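Local atomic coordinates of YARHG domain-containing protein (Legionella pneumophila subsp. pneumophila, PDB entry 4G2A), a protein that is of unknown function, but is a putative nutrient-binding protein that combines a DUF4424 region with a C-terminal YARHG domain. Residues 91-101 against 136-146; 23-33 against 171-182. All blocks are in the same frame, centred on the assembly; numbering follows the deposited sequence.

Contact 1 (91-101 against 136-146); sequences LVYDFLVTVND and TVNIHHDYSTG
Asn100 and Asn138 close the antiparallel ladder at its far end. Asn100 N gives a nearly straight bond to Asn138 O (2.8 Å), while Asn138 N donates to the side-chain oxygen Asn100 OD1 (2.9 Å), which takes the place of Asn100's own backbone carbonyl. From there Thr98 pairs with His140, Leu96 with Asp142 and, past a beta bulge, Tyr93 with Ser144, each couple exchanging two N-H...O bonds. At the bulge Asp94 O is served by water 1 at 2.6 Å. Water 3 links Leu96 O to His140 ND1, and water 4 joins Thr98 OG1, Asp101 N and Asn138 ND2. Asp142 OD1 is taken by His45, and Asn138 OD1 by Asn49, both on strand 43-54.

The face carrying Phe95, His141, Val97 and Val99 is mainly apolar and aromatic. Phe95 presents its ring edge to the face of His141, with CE1 3.8 Å above the centre of the imidazole; Val97 CG2 meets that ring's edge, and Val99 CG2 packs on Ile139 CD1. The hydrogen-bonded pairs thus spend their backbone groups on each other, while Val97 bonds to Val104, and Val137, Ile139 and His141 to strand 43-54; apart from Asn100 OD1, the polar side chains discussed turn to water or that strand.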
loop_
_atom_site.group_PDB
_atom_site.type_symbol
_atom_site.label_atom_id
_atom_site.label_comp_id
_atom_site.label_asym_id
_atom_site.label_seq_id
_atom_site.Cartn_x
_atom_site.Cartn_y
_atom_site.Cartn_z
ATOM N N LEU A 91 -2.408 -13.972 -1.911
ATOM C CA LEU A 91 -2.724 -12.591 -2.277
ATOM C C LEU A 91 -1.416 -11.911 -2.747
ATOM O O LEU A 91 -1.212 -10.711 -2.583
ATOM C CB LEU A 91 -3.428 -11.851 -1.113
ATOM C CG LEU A 91 -4.820 -12.414 -0.672
ATOM C CD1 LEU A 91 -5.381 -11.609 0.469
ATOM C CD2 LEU A 91 -5.812 -12.399 -1.794
ATOM N N VAL A 92 -0.562 -12.729 -3.379
ATOM C CA VAL A 92 0.748 -12.467 -3.968
ATOM C C VAL A 92 0.686 -13.061 -5.379
ATOM O O VAL A 92 0.157 -14.148 -5.571
ATOM C CB VAL A 92 1.902 -13.063 -3.076
ATOM C CG1 VAL A 92 3.213 -13.201 -3.842
ATOM C CG2 VAL A 92 2.112 -12.220 -1.833
ATOM N N TYR A 93 1.179 -12.322 -6.371
ATOM C CA TYR A 93 1.087 -12.740 -7.756
ATOM C C TYR A 93 2.437 -12.775 -8.396
ATOM O O TYR A 93 3.213 -11.832 -8.245
ATOM C CB TYR A 93 0.150 -11.773 -8.529
ATOM C CG TYR A 93 -1.204 -11.667 -7.881
ATOM C CD1 TYR A 93 -2.162 -12.660 -8.059
ATOM C CD2 TYR A 93 -1.497 -10.629 -7.003
ATOM C CE1 TYR A 93 -3.392 -12.604 -7.411
ATOM C CE2 TYR A 93 -2.715 -10.579 -6.327
ATOM C CZ TYR A 93 -3.665 -11.562 -6.549
ATOM O OH TYR A 93 -4.871 -11.529 -5.905
ATOM N N ASP A 94 2.692 -13.849 -9.154
ATOM C CA ASP A 94 3.893 -14.070 -9.970
ATOM C C ASP A 94 5.155 -13.895 -9.138
ATOM O O ASP A 94 6.062 -13.145 -9.504
ATOM C CB ASP A 94 3.901 -13.150 -11.219
ATOM C CG ASP A 94 2.617 -13.231 -12.036
ATOM O OD1 ASP A 94 2.270 -14.348 -12.497
ATOM O OD2 ASP A 94 1.943 -12.187 -12.189
ATOM N N PHE A 95 5.179 -14.564 -7.991
ATOM C CA PHE A 95 6.320 -14.577 -7.096
ATOM C C PHE A 95 7.482 -15.262 -7.774
ATOM O O PHE A 95 7.362 -16.402 -8.234
ATOM C CB PHE A 95 5.973 -15.289 -5.788
ATOM C CG PHE A 95 7.131 -15.349 -4.822
ATOM C CD1 PHE A 95 7.440 -14.257 -4.010
ATOM C CD2 PHE A 95 7.916 -16.498 -4.720
ATOM C CE1 PHE A 95 8.522 -14.304 -3.123
ATOM C CE2 PHE A 95 8.983 -16.554 -3.815
ATOM C CZ PHE A 95 9.279 -15.456 -3.023
ATOM N N LEU A 96 8.599 -14.542 -7.859
ATOM C CA LEU A 96 9.856 -15.011 -8.403
ATOM C C LEU A 96 10.956 -14.746 -7.382
ATOM O O LEU A 96 11.071 -13.615 -6.903
ATOM C CB LEU A 96 10.193 -14.309 -9.737
ATOM C CG LEU A 96 9.227 -14.447 -10.908
ATOM C CD1 LEU A 96 9.641 -13.513 -12.024
ATOM C CD2 LEU A 96 9.130 -15.901 -11.405
ATOM N N VAL A 97 11.759 -15.781 -7.057
ATOM C CA VAL A 97 12.899 -15.692 -6.149
ATOM C C VAL A 97 14.163 -16.163 -6.880
ATOM O O VAL A 97 14.136 -17.164 -7.614
ATOM C CB VAL A 97 12.683 -16.417 -4.781
ATOM C CG1 VAL A 97 12.200 -17.859 -4.947
ATOM C CG2 VAL A 97 13.922 -16.345 -3.889
ATOM N N THR A 98 15.253 -15.379 -6.719
ATOM C CA THR A 98 16.586 -15.677 -7.233
ATOM C C THR A 98 17.548 -15.790 -6.039
ATOM O O THR A 98 17.487 -14.977 -5.109
ATOM C CB THR A 98 17.086 -14.648 -8.275
ATOM O OG1 THR A 98 17.454 -13.435 -7.628
ATOM C CG2 THR A 98 16.085 -14.378 -9.391
ATOM N N VAL A 99 18.404 -16.821 -6.055
ATOM C CA VAL A 99 19.435 -17.066 -5.041
ATOM C C VAL A 99 20.752 -16.820 -5.744
ATOM O O VAL A 99 21.027 -17.495 -6.745
ATOM C CB VAL A 99 19.346 -18.487 -4.417
ATOM C CG1 VAL A 99 20.492 -18.733 -3.433
ATOM C CG2 VAL A 99 18.000 -18.715 -3.743
ATOM N N ASN A 100 21.530 -15.813 -5.279
ATOM C CA ASN A 100 22.814 -15.401 -5.877
ATOM C C ASN A 100 22.623 -15.132 -7.394
ATOM O O ASN A 100 23.368 -15.633 -8.254
ATOM C CB ASN A 100 23.927 -16.430 -5.600
ATOM C CG ASN A 100 24.549 -16.323 -4.234
ATOM O OD1 ASN A 100 24.430 -15.314 -3.540
ATOM N ND2 ASN A 100 25.275 -17.348 -3.833
ATOM N N ASP A 101 21.540 -14.394 -7.688
ATOM C CA ASP A 101 21.071 -13.925 -8.998
ATOM C C ASP A 101 20.632 -15.074 -9.974
ATOM O O ASP A 101 20.328 -14.791 -11.137
ATOM C CB ASP A 101 22.091 -12.949 -9.628
ATOM C CG ASP A 101 22.268 -11.720 -8.737
ATOM O OD1 ASP A 101 21.252 -11.004 -8.494
ATOM O OD2 ASP A 101 23.394 -11.531 -8.189
ATOM N N THR A 136 28.380 -14.591 2.010
ATOM C CA THR A 136 27.216 -13.735 1.818
ATOM C C THR A 136 26.353 -14.342 0.685
ATOM O O THR A 136 26.882 -14.803 -0.331
ATOM C CB THR A 136 27.685 -12.286 1.509
ATOM O OG1 THR A 136 28.388 -11.750 2.631
ATOM C CG2 THR A 136 26.550 -11.353 1.162
ATOM N N VAL A 137 25.049 -14.349 0.862
ATOM C CA VAL A 137 24.135 -14.854 -0.164
ATOM C C VAL A 137 23.156 -13.739 -0.474
ATOM O O VAL A 137 22.641 -13.091 0.437
ATOM C CB VAL A 137 23.447 -16.201 0.230
ATOM C CG1 VAL A 137 22.249 -16.524 -0.655
ATOM C CG2 VAL A 137 24.456 -17.346 0.189
ATOM N N ASN A 138 22.957 -13.480 -1.769
ATOM C CA ASN A 138 22.004 -12.483 -2.242
ATOM C C ASN A 138 20.644 -13.147 -2.500
ATOM O O ASN A 138 20.579 -14.181 -3.177
ATOM C CB ASN A 138 22.511 -11.811 -3.508
ATOM C CG ASN A 138 21.786 -10.517 -3.775
ATOM O OD1 ASN A 138 22.087 -9.493 -3.173
ATOM N ND2 ASN A 138 20.782 -10.546 -4.638
ATOM N N ILE A 139 19.572 -12.576 -1.921
ATOM C CA ILE A 139 18.203 -13.043 -2.122
ATOM C C ILE A 139 17.447 -11.907 -2.771
ATOM O O ILE A 139 17.556 -10.774 -2.325
ATOM C CB ILE A 139 17.491 -13.591 -0.821
ATOM C CG1 ILE A 139 18.253 -14.812 -0.182
ATOM C CG2 ILE A 139 15.996 -13.937 -1.078
ATOM C CD1 ILE A 139 18.434 -16.090 -1.061
ATOM N N HIS A 140 16.720 -12.206 -3.852
ATOM C CA HIS A 140 15.884 -11.239 -4.557
ATOM C C HIS A 140 14.467 -11.781 -4.735
ATOM O O HIS A 140 14.284 -12.934 -5.110
ATOM C CB HIS A 140 16.474 -10.820 -5.914
ATOM C CG HIS A 140 15.695 -9.717 -6.567
ATOM N ND1 HIS A 140 14.741 -9.980 -7.525
ATOM C CD2 HIS A 140 15.715 -8.389 -6.326
ATOM C CE1 HIS A 140 14.234 -8.804 -7.860
ATOM N NE2 HIS A 140 14.782 -7.819 -7.160
ATOM N N HIS A 141 13.480 -10.927 -4.444
ATOM C CA HIS A 141 12.053 -11.162 -4.573
ATOM C C HIS A 141 11.462 -10.213 -5.602
ATOM O O HIS A 141 11.865 -9.049 -5.705
ATOM C CB HIS A 141 11.333 -10.955 -3.235
ATOM C CG HIS A 141 11.547 -12.029 -2.226
ATOM N ND1 HIS A 141 11.054 -11.909 -0.936
ATOM C CD2 HIS A 141 12.210 -13.205 -2.328
ATOM C CE1 HIS A 141 11.419 -13.011 -0.305
ATOM N NE2 HIS A 141 12.119 -13.819 -1.104
ATOM N N ASP A 142 10.504 -10.721 -6.361
ATOM C CA ASP A 142 9.753 -9.971 -7.363
ATOM C C ASP A 142 8.365 -10.581 -7.355
ATOM O O ASP A 142 8.228 -11.789 -7.536
ATOM C CB ASP A 142 10.435 -10.018 -8.753
ATOM C CG ASP A 142 9.704 -9.352 -9.909
ATOM O OD1 ASP A 142 8.616 -8.784 -9.683
ATOM O OD2 ASP A 142 10.201 -9.439 -11.054
ATOM N N TYR A 143 7.360 -9.770 -7.034
ATOM C CA TYR A 143 5.967 -10.188 -6.965
ATOM C C TYR A 143 5.068 -8.947 -6.941
ATOM O O TYR A 143 5.555 -7.821 -6.825
ATOM C CB TYR A 143 5.708 -11.098 -5.737
ATOM C CG TYR A 143 6.096 -10.473 -4.413
ATOM C CD1 TYR A 143 7.403 -10.554 -3.937
ATOM C CD2 TYR A 143 5.146 -9.860 -3.604
ATOM C CE1 TYR A 143 7.762 -9.992 -2.715
ATOM C CE2 TYR A 143 5.489 -9.316 -2.373
ATOM C CZ TYR A 143 6.802 -9.371 -1.939
ATOM O OH TYR A 143 7.142 -8.831 -0.732
ATOM N N SER A 144 3.755 -9.176 -7.036
ATOM C CA SER A 144 2.725 -8.139 -6.989
ATOM C C SER A 144 1.648 -8.523 -6.014
ATOM O O SER A 144 1.513 -9.688 -5.670
ATOM C CB SER A 144 2.106 -7.935 -8.373
ATOM O OG SER A 144 3.086 -7.424 -9.256
ATOM N N THR A 145 0.866 -7.545 -5.590
ATOM C CA THR A 145 -0.309 -7.720 -4.727
ATOM C C THR A 145 -1.370 -6.782 -5.265
ATOM O O THR A 145 -1.063 -5.949 -6.125
ATOM C CB THR A 145 0.011 -7.417 -3.232
ATOM O OG1 THR A 145 0.247 -6.020 -3.068
ATOM C CG2 THR A 145 1.177 -8.226 -2.674
ATOM N N GLY A 146 -2.576 -6.883 -4.728
ATOM C CA GLY A 146 -3.647 -5.937 -4.997
ATOM C C GLY A 146 -3.440 -4.731 -4.094
ATOM O O GLY A 146 -2.529 -4.721 -3.244
HETATM O O HOH W 1 6.781 -10.931 -10.710
HETATM O O HOH W 2 3.568 -9.406 -10.886
HETATM O O HOH W 3 13.318 -12.343 -8.261
HETATM O O HOH W 4 19.632 -13.150 -5.980
HETATM O O HOH W 5 27.909 -17.402 -1.621
HETATM O O HOH W 6 27.364 -13.645 -2.684
#

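Contact 2 (23-33 against 171-182); sequences MVSELIRISGK and SIGHTRLEVIPN. With SO4 (sulfate ion), chain D; SO4 (sulfate ion), chain E.
The guanidinium of Arg29 has Ile180 CD1 over one face, 3.2 Å above its plane and toward the rim, while two sulfate ions, probably from the crystallisation liquor, occupy its edge. NH1 and NH2 reach O3 and O2 of the chain D sulfate, each at 2.7 Å, and NE points almost straight at O3 of the chain E sulfate. The arginine chain runs extended from CG to NE beside Glu178, with the two charged planes 81° apart; their salt bridge is long.

Arg176 behaves differently. Bent at chi2 (128°) and chi3, it reaches across to strand 23-33, with the carbonyl of Glu26 at the edge of its guanidinium; Leu27 CB lies over a face, and so does His174 ND1, toward the rim. Glu26 O accepts from Arg176 N and from Arg176 NH2 (2.9 Å), which arrive from opposite faces of the carbonyl plane; a weak bond from NE adds to these. The ring of His174 lies against Arg176 CD, and its NE2 is hydrogen-bonded to Asp219 OD1 on strand 215-220.

Across the sheet, Glu26 OE1 accepts a hydrogen bond from Thr175 OG1 (2.8 Å), nearly along the C-O axis. Ile28 CD1 packs alongside Leu177 CD2 on this same face, and Ile30 continues it beside Val179, toward Val157 of strand 155-160. At the C-terminal end, Asn182 ND2 meets a lone pair of Gly32 O (2.8 Å).

The result is a parallel, in-register beta pair. Its largely apolar face also holds the buried Glu26-Thr175 pair; on its more polar face Arg29 holds two sulfates in the crystal. Within the beta-rich part of the protein, strand 43-54 flanks 21-33 and strand 215-220 flanks 174-180.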
loop_
_atom_site.group_PDB
_atom_site.type_symbol
_atom_site.label_atom_id
_atom_site.label_comp_id
_atom_site.label_asym_id
_atom_site.label_seq_id
_atom_site.Cartn_x
_atom_site.Cartn_y
_atom_site.Cartn_z
HETATM N N MSE A 23 20.911 -10.941 8.613
HETATM C CA MSE A 23 20.402 -10.122 7.517
HETATM C C MSE A 23 21.134 -8.806 7.615
HETATM O O MSE A 23 21.018 -8.144 8.637
HETATM C CB MSE A 23 18.885 -9.984 7.636
HETATM C CG MSE A 23 18.229 -9.666 6.325
HETATM SE SE MSE A 23 16.377 -9.205 6.623
HETATM C CE MSE A 23 15.559 -10.871 6.256
ATOM N N VAL A 24 21.994 -8.479 6.645
ATOM C CA VAL A 24 22.839 -7.303 6.789
ATOM C C VAL A 24 22.320 -6.076 6.024
ATOM O O VAL A 24 22.664 -4.957 6.397
ATOM C CB VAL A 24 24.327 -7.597 6.473
ATOM C CG1 VAL A 24 24.949 -8.474 7.559
ATOM C CG2 VAL A 24 24.491 -8.245 5.111
ATOM N N SER A 25 21.483 -6.269 4.997
ATOM C CA SER A 25 20.911 -5.157 4.239
ATOM C C SER A 25 19.704 -5.602 3.429
ATOM O O SER A 25 19.578 -6.774 3.088
ATOM C CB SER A 25 21.948 -4.520 3.312
ATOM O OG SER A 25 22.076 -5.231 2.090
ATOM N N GLU A 26 18.804 -4.655 3.157
ATOM C CA GLU A 26 17.596 -4.836 2.342
ATOM C C GLU A 26 17.390 -3.600 1.483
ATOM O O GLU A 26 17.780 -2.499 1.871
ATOM C CB GLU A 26 16.327 -5.100 3.187
ATOM C CG GLU A 26 16.431 -6.129 4.315
ATOM C CD GLU A 26 17.196 -5.631 5.529
ATOM O OE1 GLU A 26 16.942 -4.488 5.969
ATOM O OE2 GLU A 26 18.113 -6.350 5.987
ATOM N N LEU A 27 16.802 -3.788 0.312
ATOM C CA LEU A 27 16.478 -2.736 -0.640
ATOM C C LEU A 27 15.089 -3.082 -1.122
ATOM O O LEU A 27 14.936 -4.001 -1.920
ATOM C CB LEU A 27 17.541 -2.698 -1.751
ATOM C CG LEU A 27 17.410 -1.634 -2.840
ATOM C CD1 LEU A 27 17.617 -0.221 -2.271
ATOM C CD2 LEU A 27 18.429 -1.880 -3.945
ATOM N N ILE A 28 14.062 -2.443 -0.537
ATOM C CA ILE A 28 12.673 -2.787 -0.801
ATOM C C ILE A 28 11.958 -1.632 -1.527
ATOM O O ILE A 28 11.751 -0.544 -0.983
ATOM C CB ILE A 28 11.997 -3.202 0.541
ATOM C CG1 ILE A 28 12.722 -4.454 1.136
ATOM C CG2 ILE A 28 10.489 -3.468 0.359
ATOM C CD1 ILE A 28 12.654 -4.624 2.639
ATOM N N ARG A 29 11.578 -1.900 -2.767
ATOM C CA ARG A 29 10.920 -0.936 -3.639
ATOM C C ARG A 29 9.508 -1.404 -3.878
ATOM O O ARG A 29 9.320 -2.520 -4.328
ATOM C CB ARG A 29 11.709 -0.795 -4.956
ATOM C CG ARG A 29 11.417 0.489 -5.689
ATOM C CD ARG A 29 12.203 0.540 -6.969
ATOM N NE ARG A 29 11.860 1.697 -7.793
ATOM C CZ ARG A 29 10.916 1.678 -8.721
ATOM N NH1 ARG A 29 10.219 0.571 -8.947
ATOM N NH2 ARG A 29 10.645 2.766 -9.418
ATOM N N ILE A 30 8.516 -0.589 -3.500
ATOM C CA ILE A 30 7.086 -0.914 -3.611
ATOM C C ILE A 30 6.489 0.148 -4.525
ATOM O O ILE A 30 6.489 1.344 -4.190
ATOM C CB ILE A 30 6.401 -1.003 -2.210
ATOM C CG1 ILE A 30 7.190 -1.929 -1.241
ATOM C CG2 ILE A 30 4.949 -1.444 -2.349
ATOM C CD1 ILE A 30 6.627 -2.065 0.209
ATOM N N SER A 31 6.105 -0.274 -5.733
ATOM C CA SER A 31 5.638 0.638 -6.783
ATOM C C SER A 31 4.176 0.419 -7.163
ATOM O O SER A 31 3.790 -0.701 -7.472
ATOM C CB SER A 31 6.518 0.498 -8.017
ATOM O OG SER A 31 6.143 1.507 -8.934
ATOM N N GLY A 32 3.399 1.503 -7.166
ATOM C CA GLY A 32 1.966 1.506 -7.476
ATOM C C GLY A 32 1.631 1.635 -8.950
ATOM O O GLY A 32 2.353 2.279 -9.706
ATOM N N LYS A 33 0.512 1.020 -9.352
ATOM C CA LYS A 33 -0.065 1.040 -10.696
ATOM C C LYS A 33 -1.574 1.106 -10.550
ATOM O O LYS A 33 -2.110 0.390 -9.703
ATOM C CB LYS A 33 0.354 -0.222 -11.466
ATOM C CG LYS A 33 0.058 -0.204 -12.960
ATOM C CD LYS A 33 0.502 -1.519 -13.623
ATOM C CE LYS A 33 0.209 -1.513 -15.108
ATOM N NZ LYS A 33 0.451 -2.838 -15.753
ATOM N N SER A 171 19.605 -6.430 14.909
ATOM C CA SER A 171 19.397 -5.653 13.699
ATOM C C SER A 171 19.321 -6.496 12.407
ATOM O O SER A 171 19.884 -7.597 12.321
ATOM C CB SER A 171 20.467 -4.563 13.574
ATOM O OG SER A 171 21.626 -4.912 12.833
ATOM N N ILE A 172 18.585 -5.951 11.412
ATOM C CA ILE A 172 18.480 -6.481 10.054
ATOM C C ILE A 172 19.383 -5.580 9.162
ATOM O O ILE A 172 19.190 -5.502 7.956
ATOM C CB ILE A 172 17.011 -6.658 9.512
ATOM C CG1 ILE A 172 16.205 -5.346 9.477
ATOM C CG2 ILE A 172 16.267 -7.760 10.263
ATOM C CD1 ILE A 172 14.790 -5.434 8.811
ATOM N N GLY A 173 20.360 -4.910 9.787
ATOM C CA GLY A 173 21.328 -4.039 9.131
ATOM C C GLY A 173 20.766 -2.808 8.454
ATOM O O GLY A 173 19.895 -2.132 9.012
ATOM N N HIS A 174 21.313 -2.491 7.260
ATOM C CA HIS A 174 20.962 -1.344 6.432
ATOM C C HIS A 174 19.657 -1.585 5.680
ATOM O O HIS A 174 19.648 -2.253 4.657
ATOM C CB HIS A 174 22.092 -0.996 5.448
ATOM C CG HIS A 174 22.010 0.405 4.916
ATOM N ND1 HIS A 174 22.942 0.887 4.025
ATOM C CD2 HIS A 174 21.117 1.391 5.185
ATOM C CE1 HIS A 174 22.587 2.138 3.777
ATOM N NE2 HIS A 174 21.491 2.480 4.450
ATOM N N THR A 175 18.562 -1.004 6.182
ATOM C CA THR A 175 17.214 -1.150 5.656
ATOM C C THR A 175 16.830 0.036 4.787
ATOM O O THR A 175 16.695 1.163 5.275
ATOM C CB THR A 175 16.236 -1.347 6.846
ATOM O OG1 THR A 175 16.799 -2.336 7.720
ATOM C CG2 THR A 175 14.842 -1.774 6.407
ATOM N N ARG A 176 16.645 -0.218 3.497
ATOM C CA ARG A 176 16.194 0.823 2.583
ATOM C C ARG A 176 14.811 0.460 2.058
ATOM O O ARG A 176 14.633 -0.608 1.469
ATOM C CB ARG A 176 17.194 1.065 1.450
ATOM C CG ARG A 176 18.300 2.007 1.879
ATOM C CD ARG A 176 19.686 1.475 1.612
ATOM N NE ARG A 176 19.724 0.017 1.653
ATOM C CZ ARG A 176 20.610 -0.718 0.995
ATOM N NH1 ARG A 176 21.564 -0.136 0.275
ATOM N NH2 ARG A 176 20.554 -2.038 1.054
ATOM N N LEU A 177 13.816 1.329 2.337
ATOM C CA LEU A 177 12.425 1.126 1.940
ATOM C C LEU A 177 11.918 2.293 1.114
ATOM O O LEU A 177 12.093 3.455 1.492
ATOM C CB LEU A 177 11.508 0.912 3.164
ATOM C CG LEU A 177 11.944 -0.161 4.171
ATOM C CD1 LEU A 177 11.871 0.377 5.591
ATOM C CD2 LEU A 177 11.101 -1.416 4.017
ATOM N N GLU A 178 11.259 1.986 0.000
ATOM C CA GLU A 178 10.740 3.042 -0.856
ATOM C C GLU A 178 9.336 2.693 -1.357
ATOM O O GLU A 178 9.152 1.651 -1.992
ATOM C CB GLU A 178 11.714 3.287 -2.023
ATOM C CG GLU A 178 11.490 4.572 -2.803
ATOM C CD GLU A 178 12.441 4.779 -3.972
ATOM O OE1 GLU A 178 12.757 3.789 -4.670
ATOM O OE2 GLU A 178 12.856 5.938 -4.202
ATOM N N VAL A 179 8.345 3.577 -1.057
ATOM C CA VAL A 179 6.963 3.447 -1.542
ATOM C C VAL A 179 6.727 4.547 -2.595
ATOM O O VAL A 179 6.994 5.724 -2.334
ATOM C CB VAL A 179 5.920 3.460 -0.418
ATOM C CG1 VAL A 179 4.500 3.469 -1.002
ATOM C CG2 VAL A 179 6.121 2.261 0.510
ATOM N N ILE A 180 6.338 4.130 -3.812
ATOM C CA ILE A 180 6.152 4.980 -5.004
ATOM C C ILE A 180 4.756 4.742 -5.569
ATOM O O ILE A 180 4.583 3.877 -6.426
ATOM C CB ILE A 180 7.255 4.720 -6.091
ATOM C CG1 ILE A 180 8.648 4.658 -5.471
ATOM C CG2 ILE A 180 7.202 5.753 -7.247
ATOM C CD1 ILE A 180 9.576 3.740 -6.180
ATOM N N PRO A 181 3.760 5.541 -5.141
ATOM C CA PRO A 181 2.380 5.314 -5.614
ATOM C C PRO A 181 2.164 5.535 -7.117
ATOM O O PRO A 181 1.268 4.912 -7.692
ATOM C CB PRO A 181 1.564 6.313 -4.791
ATOM C CG PRO A 181 2.395 6.584 -3.574
ATOM C CD PRO A 181 3.799 6.580 -4.086
ATOM N N ASN A 182 2.955 6.435 -7.745
ATOM C CA ASN A 182 2.864 6.781 -9.165
ATOM C C ASN A 182 1.558 7.534 -9.500
ATOM O O ASN A 182 1.161 7.613 -10.669
ATOM C CB ASN A 182 3.041 5.548 -10.051
ATOM C CG ASN A 182 4.465 5.082 -10.077
ATOM O OD1 ASN A 182 5.384 5.851 -10.331
ATOM N ND2 ASN A 182 4.684 3.820 -9.817
HETATM S S SO4 D . 8.193 2.115 -11.732
HETATM O O1 SO4 D . 6.824 2.038 -12.248
HETATM O O2 SO4 D . 8.306 3.192 -10.737
HETATM O O3 SO4 D . 8.564 0.844 -11.120
HETATM O O4 SO4 D . 9.093 2.374 -12.858
HETATM S S SO4 E . 13.449 5.771 -8.178
HETATM O O1 SO4 E . 12.588 5.702 -9.364
HETATM O O2 SO4 E . 12.851 6.668 -7.183
HETATM O O3 SO4 E . 13.609 4.421 -7.612
HETATM O O4 SO4 E . 14.766 6.296 -8.551
HETATM O O HOH W 7 20.002 -10.326 11.282
#

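Overall arrangement
Contact 1 and contact 2 lie on the same side of the chain's centre, their centres 13 Å apart and their nearest atoms about 5 Å apart, without touching. Strand 43-54 runs between them, pairing antiparallel with both 21-33 and 136-150, so the local order across the sheet is 95-99, 136-150, 43-54, 21-33, 174-180. Along the chain contact 1 is nested within contact 2: strand 21-33 comes first, then 95-99 and 136-150, and 174-180 last. The parallel pair therefore brings together pieces separated by 137 residues, none of them helical. Both contacts belong to the beta-rich part of the protein, whereas its helices follow from residue 236 onward, consistent with a two-domain architecture.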